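Local coordinates for protein DegT/DnrJ/EryC1/StrS aminotransferase (Brucella abortus 2308, PDB 4QGR) that binds pyridoxal 5'-phosphate and probably acts as a transaminase of the DegT/DnrJ/EryC1/StrS family, at residues A[317-329]-A[343-357]. Residues are numbered along the deposited sequence; the frame is centred on the assembly and turned at random.
Sequences IPSVIYYVKPLHL and LPVSESLPSRILSLP
H328 sets its imidazole ring against L343, the N-cap residue of helix 344-348, and E347 within that helix. CD1 of L343 sits over the centre of one ring face as a close CH-pi contact, 3.3 Å from H328 CG. At the ring edge H328 NE2 donates to E347 OE2 (2.8 Å) in an almost straight bond of 175°, received on the anti lone pair of the carboxylate, whose plane lies only 9° from that of the ring. With chi1 at 75°, CG lies between the backbone N and the carbonyl carbon, and the ring is directed at the helix. With ND1 bonded to S89 OG, both ring nitrogens are bonded, which holds the ring's rotation. Farther along, P350 presses its CB to 3.3 Å from V324 O and its CG to 3.4 Å from Y323 O, while the P326 ring crosses that of P350 at about a right angle, its CD against P350 CG. V320 and S355 form a single antiparallel bridge, a hydrogen-bonded pair: V320 N to S355 O (3.1 Å) and S355 N to V320 O (2.8 Å). The bridge joins the loop around V320 to strand 353-356, which pairs on with strand 298-301, in the C-terminal part of this PLP-dependent aminotransferase fold. S355 OG lies near the plane of the Y322 ring at its edge, 3.6 Å from CD2; this hydroxyl also bonds S299 OG and a water that accepts from Y322 N. The end of L354 reaches across I321, CD1 packing on CG1, and P357 packs on I317 CG2. A cis peptide precedes Y323, whose hydroxyl bonds Q173, a PLP-binding residue; the Y323 side chain comes to about 4 Å from the bound PLP.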
loop_
_atom_site.group_PDB
_atom_site.type_symbol
_atom_site.label_atom_id
_atom_site.label_comp_id
_atom_site.label_asym_id
_atom_site.label_seq_id
_atom_site.Cartn_x
_atom_site.Cartn_y
_atom_site.Cartn_z
ATOM N N ILE A 317 -16.930 6.925 -29.504
ATOM C CA ILE A 317 -17.394 7.108 -28.126
ATOM C C ILE A 317 -16.953 5.898 -27.304
ATOM O O ILE A 317 -17.360 4.776 -27.606
ATOM C CB ILE A 317 -18.933 7.290 -28.082
ATOM C CG1 ILE A 317 -19.339 8.555 -28.842
ATOM C CG2 ILE A 317 -19.431 7.320 -26.650
ATOM C CD1 ILE A 317 -20.754 8.518 -29.387
ATOM N N PRO A 318 -16.095 6.118 -26.296
ATOM C CA PRO A 318 -15.708 5.015 -25.410
ATOM C C PRO A 318 -16.816 4.682 -24.426
ATOM O O PRO A 318 -17.623 5.572 -24.056
ATOM C CB PRO A 318 -14.507 5.584 -24.665
ATOM C CG PRO A 318 -14.810 7.062 -24.587
ATOM C CD PRO A 318 -15.429 7.383 -25.904
ATOM N N SER A 319 -16.861 3.409 -24.025
ATOM C CA SER A 319 -17.805 2.969 -22.977
ATOM C C SER A 319 -17.207 1.735 -22.328
ATOM O O SER A 319 -16.370 1.053 -22.926
ATOM C CB SER A 319 -19.171 2.683 -23.564
ATOM O OG SER A 319 -19.159 1.602 -24.516
ATOM N N VAL A 320 -17.629 1.436 -21.101
ATOM C CA VAL A 320 -17.015 0.341 -20.340
ATOM C C VAL A 320 -18.110 -0.435 -19.619
ATOM O O VAL A 320 -19.059 0.145 -19.122
ATOM C CB VAL A 320 -16.053 0.879 -19.272
ATOM C CG1 VAL A 320 -15.273 -0.253 -18.574
ATOM C CG2 VAL A 320 -15.086 1.826 -19.925
ATOM N N ILE A 321 -17.961 -1.751 -19.584
ATOM C CA ILE A 321 -18.876 -2.598 -18.840
ATOM C C ILE A 321 -18.321 -2.797 -17.442
ATOM O O ILE A 321 -17.266 -3.399 -17.281
ATOM C CB ILE A 321 -19.010 -3.977 -19.523
ATOM C CG1 ILE A 321 -19.582 -3.812 -20.924
ATOM C CG2 ILE A 321 -19.917 -4.900 -18.713
ATOM C CD1 ILE A 321 -19.606 -5.100 -21.728
ATOM N N TYR A 322 -19.031 -2.280 -16.458
ATOM C CA TYR A 322 -18.806 -2.551 -15.030
ATOM C C TYR A 322 -20.063 -3.314 -14.533
ATOM O O TYR A 322 -21.111 -2.704 -14.388
ATOM C CB TYR A 322 -18.671 -1.219 -14.274
ATOM C CG TYR A 322 -17.412 -0.479 -14.636
ATOM C CD1 TYR A 322 -16.168 -0.978 -14.258
ATOM C CD2 TYR A 322 -17.457 0.721 -15.345
ATOM C CE1 TYR A 322 -15.001 -0.329 -14.634
ATOM C CE2 TYR A 322 -16.305 1.393 -15.690
ATOM C CZ TYR A 322 -15.085 0.887 -15.307
ATOM O OH TYR A 322 -13.919 1.585 -15.646
ATOM N N TYR A 323 -20.012 -4.625 -14.262
ATOM C CA TYR A 323 -18.816 -5.448 -14.191
ATOM C C TYR A 323 -19.071 -6.666 -15.039
ATOM O O TYR A 323 -20.209 -7.159 -15.134
ATOM C CB TYR A 323 -18.546 -5.895 -12.747
ATOM C CG TYR A 323 -18.170 -4.744 -11.872
ATOM C CD1 TYR A 323 -16.862 -4.347 -11.768
ATOM C CD2 TYR A 323 -19.139 -4.043 -11.146
ATOM C CE1 TYR A 323 -16.507 -3.250 -11.007
ATOM C CE2 TYR A 323 -18.794 -2.954 -10.383
ATOM C CZ TYR A 323 -17.476 -2.579 -10.301
ATOM O OH TYR A 323 -17.080 -1.490 -9.557
ATOM N N VAL A 324 -18.014 -7.149 -15.666
ATOM C CA VAL A 324 -18.133 -8.251 -16.576
ATOM C C VAL A 324 -18.411 -9.571 -15.862
ATOM O O VAL A 324 -19.158 -10.394 -16.396
ATOM C CB VAL A 324 -16.860 -8.350 -17.459
ATOM C CG1 VAL A 324 -16.843 -9.613 -18.268
ATOM C CG2 VAL A 324 -16.822 -7.143 -18.399
ATOM N N LYS A 325 -17.785 -9.760 -14.709
ATOM C CA LYS A 325 -17.885 -11.000 -13.941
ATOM C C LYS A 325 -18.089 -10.610 -12.488
ATOM O O LYS A 325 -17.193 -10.034 -11.892
ATOM C CB LYS A 325 -16.604 -11.846 -14.106
ATOM C CG LYS A 325 -16.884 -13.267 -14.472
ATOM C CD LYS A 325 -15.633 -14.081 -14.738
ATOM C CE LYS A 325 -15.780 -15.461 -14.109
ATOM N NZ LYS A 325 -15.302 -16.507 -15.047
ATOM N N PRO A 326 -19.286 -10.873 -11.931
ATOM C CA PRO A 326 -19.449 -10.613 -10.475
ATOM C C PRO A 326 -18.519 -11.490 -9.657
ATOM O O PRO A 326 -18.106 -12.545 -10.095
ATOM C CB PRO A 326 -20.917 -10.929 -10.225
ATOM C CG PRO A 326 -21.250 -11.961 -11.246
ATOM C CD PRO A 326 -20.451 -11.569 -12.495
ATOM N N LEU A 327 -18.173 -11.035 -8.472
ATOM C CA LEU A 327 -17.187 -11.683 -7.672
ATOM C C LEU A 327 -17.475 -13.140 -7.398
ATOM O O LEU A 327 -16.546 -13.949 -7.407
ATOM C CB LEU A 327 -16.986 -10.914 -6.348
ATOM C CG LEU A 327 -16.480 -9.480 -6.540
ATOM C CD1 LEU A 327 -16.070 -8.909 -5.171
ATOM C CD2 LEU A 327 -15.293 -9.338 -7.508
ATOM N N HIS A 328 -18.732 -13.480 -7.151
ATOM C CA HIS A 328 -19.040 -14.835 -6.739
ATOM C C HIS A 328 -18.781 -15.840 -7.856
ATOM O O HIS A 328 -18.760 -17.045 -7.595
ATOM C CB HIS A 328 -20.466 -14.982 -6.227
ATOM C CG HIS A 328 -21.511 -14.978 -7.293
ATOM N ND1 HIS A 328 -21.869 -13.840 -7.983
ATOM C CD2 HIS A 328 -22.280 -15.973 -7.788
ATOM C CE1 HIS A 328 -22.831 -14.126 -8.835
ATOM N NE2 HIS A 328 -23.102 -15.413 -8.735
ATOM N N LEU A 329 -18.626 -15.357 -9.076
ATOM C CA LEU A 329 -18.315 -16.246 -10.191
ATOM C C LEU A 329 -16.839 -16.275 -10.522
ATOM O O LEU A 329 -16.425 -17.059 -11.383
ATOM C CB LEU A 329 -19.130 -15.882 -11.423
ATOM C CG LEU A 329 -20.634 -16.019 -11.255
ATOM C CD1 LEU A 329 -21.253 -15.482 -12.533
ATOM C CD2 LEU A 329 -21.133 -17.410 -10.906
ATOM N N LEU A 343 -27.908 -15.278 -6.599
ATOM C CA LEU A 343 -27.619 -13.886 -6.989
ATOM C C LEU A 343 -28.029 -13.627 -8.435
ATOM O O LEU A 343 -27.182 -13.318 -9.274
ATOM C CB LEU A 343 -26.121 -13.637 -6.785
ATOM C CG LEU A 343 -25.572 -14.119 -5.440
ATOM C CD1 LEU A 343 -24.037 -14.134 -5.407
ATOM C CD2 LEU A 343 -26.153 -13.211 -4.405
ATOM N N PRO A 344 -29.347 -13.725 -8.736
ATOM C CA PRO A 344 -29.753 -13.623 -10.144
ATOM C C PRO A 344 -29.493 -12.254 -10.756
ATOM O O PRO A 344 -29.165 -12.181 -11.959
ATOM C CB PRO A 344 -31.268 -13.954 -10.123
ATOM C CG PRO A 344 -31.692 -13.680 -8.733
ATOM C CD PRO A 344 -30.491 -14.072 -7.875
ATOM N N VAL A 345 -29.627 -11.194 -9.962
ATOM C CA VAL A 345 -29.423 -9.829 -10.495
ATOM C C VAL A 345 -27.944 -9.667 -10.838
ATOM O O VAL A 345 -27.576 -9.267 -11.952
ATOM C CB VAL A 345 -29.905 -8.734 -9.520
ATOM C CG1 VAL A 345 -29.645 -7.354 -10.072
ATOM C CG2 VAL A 345 -31.391 -8.887 -9.198
ATOM N N SER A 346 -27.074 -9.984 -9.885
ATOM C CA SER A 346 -25.639 -9.915 -10.129
ATOM C C SER A 346 -25.220 -10.758 -11.351
ATOM O O SER A 346 -24.303 -10.379 -12.109
ATOM C CB SER A 346 -24.895 -10.405 -8.897
ATOM O OG SER A 346 -25.104 -9.522 -7.783
ATOM N N GLU A 347 -25.877 -11.890 -11.566
ATOM C CA GLU A 347 -25.482 -12.740 -12.676
ATOM C C GLU A 347 -25.961 -12.240 -14.052
ATOM O O GLU A 347 -25.309 -12.507 -15.078
ATOM C CB GLU A 347 -25.977 -14.181 -12.417
ATOM C CG GLU A 347 -25.173 -14.848 -11.325
ATOM C CD GLU A 347 -25.567 -16.286 -11.067
ATOM O OE1 GLU A 347 -26.408 -16.822 -11.844
ATOM O OE2 GLU A 347 -25.033 -16.895 -10.113
ATOM N N SER A 348 -27.114 -11.595 -14.086
ATOM C CA SER A 348 -27.688 -11.131 -15.345
ATOM C C SER A 348 -27.277 -9.708 -15.765
ATOM O O SER A 348 -27.239 -9.402 -16.964
ATOM C CB SER A 348 -29.202 -11.224 -15.308
ATOM O OG SER A 348 -29.702 -10.427 -14.278
ATOM N N LEU A 349 -26.957 -8.837 -14.809
ATOM C CA LEU A 349 -26.524 -7.484 -15.179
ATOM C C LEU A 349 -25.384 -7.384 -16.171
ATOM O O LEU A 349 -25.421 -6.468 -17.009
ATOM C CB LEU A 349 -26.145 -6.661 -13.936
ATOM C CG LEU A 349 -27.313 -6.067 -13.209
ATOM C CD1 LEU A 349 -26.835 -5.441 -11.912
ATOM C CD2 LEU A 349 -28.008 -5.012 -14.095
ATOM N N PRO A 350 -24.334 -8.225 -16.041
ATOM C CA PRO A 350 -23.243 -8.186 -17.003
ATOM C C PRO A 350 -23.654 -8.347 -18.458
ATOM O O PRO A 350 -22.889 -7.938 -19.338
ATOM C CB PRO A 350 -22.327 -9.349 -16.571
ATOM C CG PRO A 350 -22.598 -9.521 -15.121
ATOM C CD PRO A 350 -24.079 -9.229 -15.002
ATOM N N SER A 351 -24.835 -8.895 -18.743
ATOM C CA SER A 351 -25.250 -9.060 -20.126
ATOM C C SER A 351 -25.929 -7.828 -20.685
ATOM O O SER A 351 -26.161 -7.771 -21.887
ATOM C CB SER A 351 -26.177 -10.276 -20.296
ATOM O OG SER A 351 -27.422 -10.072 -19.629
ATOM N N ARG A 352 -26.266 -6.858 -19.829
ATOM C CA ARG A 352 -27.027 -5.706 -20.284
ATOM C C ARG A 352 -26.543 -4.330 -19.812
ATOM O O ARG A 352 -26.980 -3.335 -20.363
ATOM C CB ARG A 352 -28.510 -5.891 -19.952
ATOM C CG ARG A 352 -28.826 -6.008 -18.476
ATOM C CD ARG A 352 -30.320 -6.369 -18.194
ATOM N NE ARG A 352 -30.605 -6.210 -16.747
ATOM C CZ ARG A 352 -30.684 -7.198 -15.833
ATOM N NH1 ARG A 352 -30.565 -8.465 -16.185
ATOM N NH2 ARG A 352 -30.942 -6.925 -14.551
ATOM N N ILE A 353 -25.656 -4.269 -18.827
ATOM C CA ILE A 353 -25.190 -2.973 -18.286
ATOM C C ILE A 353 -24.085 -2.351 -19.141
ATOM O O ILE A 353 -23.296 -3.059 -19.785
ATOM C CB ILE A 353 -24.737 -3.142 -16.827
ATOM C CG1 ILE A 353 -24.809 -1.811 -16.067
ATOM C CG2 ILE A 353 -23.383 -3.847 -16.740
ATOM C CD1 ILE A 353 -24.698 -1.979 -14.566
ATOM N N LEU A 354 -24.018 -1.024 -19.139
ATOM C CA LEU A 354 -22.952 -0.293 -19.824
ATOM C C LEU A 354 -22.770 1.075 -19.207
ATOM O O LEU A 354 -23.751 1.722 -18.873
ATOM C CB LEU A 354 -23.309 -0.157 -21.302
ATOM C CG LEU A 354 -22.205 0.459 -22.192
ATOM C CD1 LEU A 354 -20.950 -0.405 -22.214
ATOM C CD2 LEU A 354 -22.725 0.696 -23.602
ATOM N N SER A 355 -21.519 1.477 -18.978
ATOM C CA SER A 355 -21.227 2.796 -18.456
ATOM C C SER A 355 -20.756 3.757 -19.556
ATOM O O SER A 355 -19.998 3.380 -20.435
ATOM C CB SER A 355 -20.220 2.728 -17.308
ATOM O OG SER A 355 -20.698 1.841 -16.293
ATOM N N LEU A 356 -21.298 4.971 -19.544
ATOM C CA LEU A 356 -21.077 5.984 -20.608
ATOM C C LEU A 356 -20.090 7.049 -20.112
ATOM O O LEU A 356 -19.894 7.199 -18.908
ATOM C CB LEU A 356 -22.405 6.682 -20.934
ATOM C CG LEU A 356 -23.570 5.763 -21.270
ATOM C CD1 LEU A 356 -24.804 6.588 -21.641
ATOM C CD2 LEU A 356 -23.161 4.856 -22.442
ATOM N N PRO A 357 -19.475 7.814 -21.022
ATOM C CA PRO A 357 -18.615 8.885 -20.583
ATOM C C PRO A 357 -19.292 9.761 -19.527
ATOM O O PRO A 357 -20.439 10.140 -19.666
ATOM C CB PRO A 357 -18.349 9.671 -21.862
ATOM C CG PRO A 357 -18.437 8.614 -22.949
ATOM C CD PRO A 357 -19.567 7.737 -22.497
HETATM O O HOH W 1 -21.513 -0.790 -16.642
#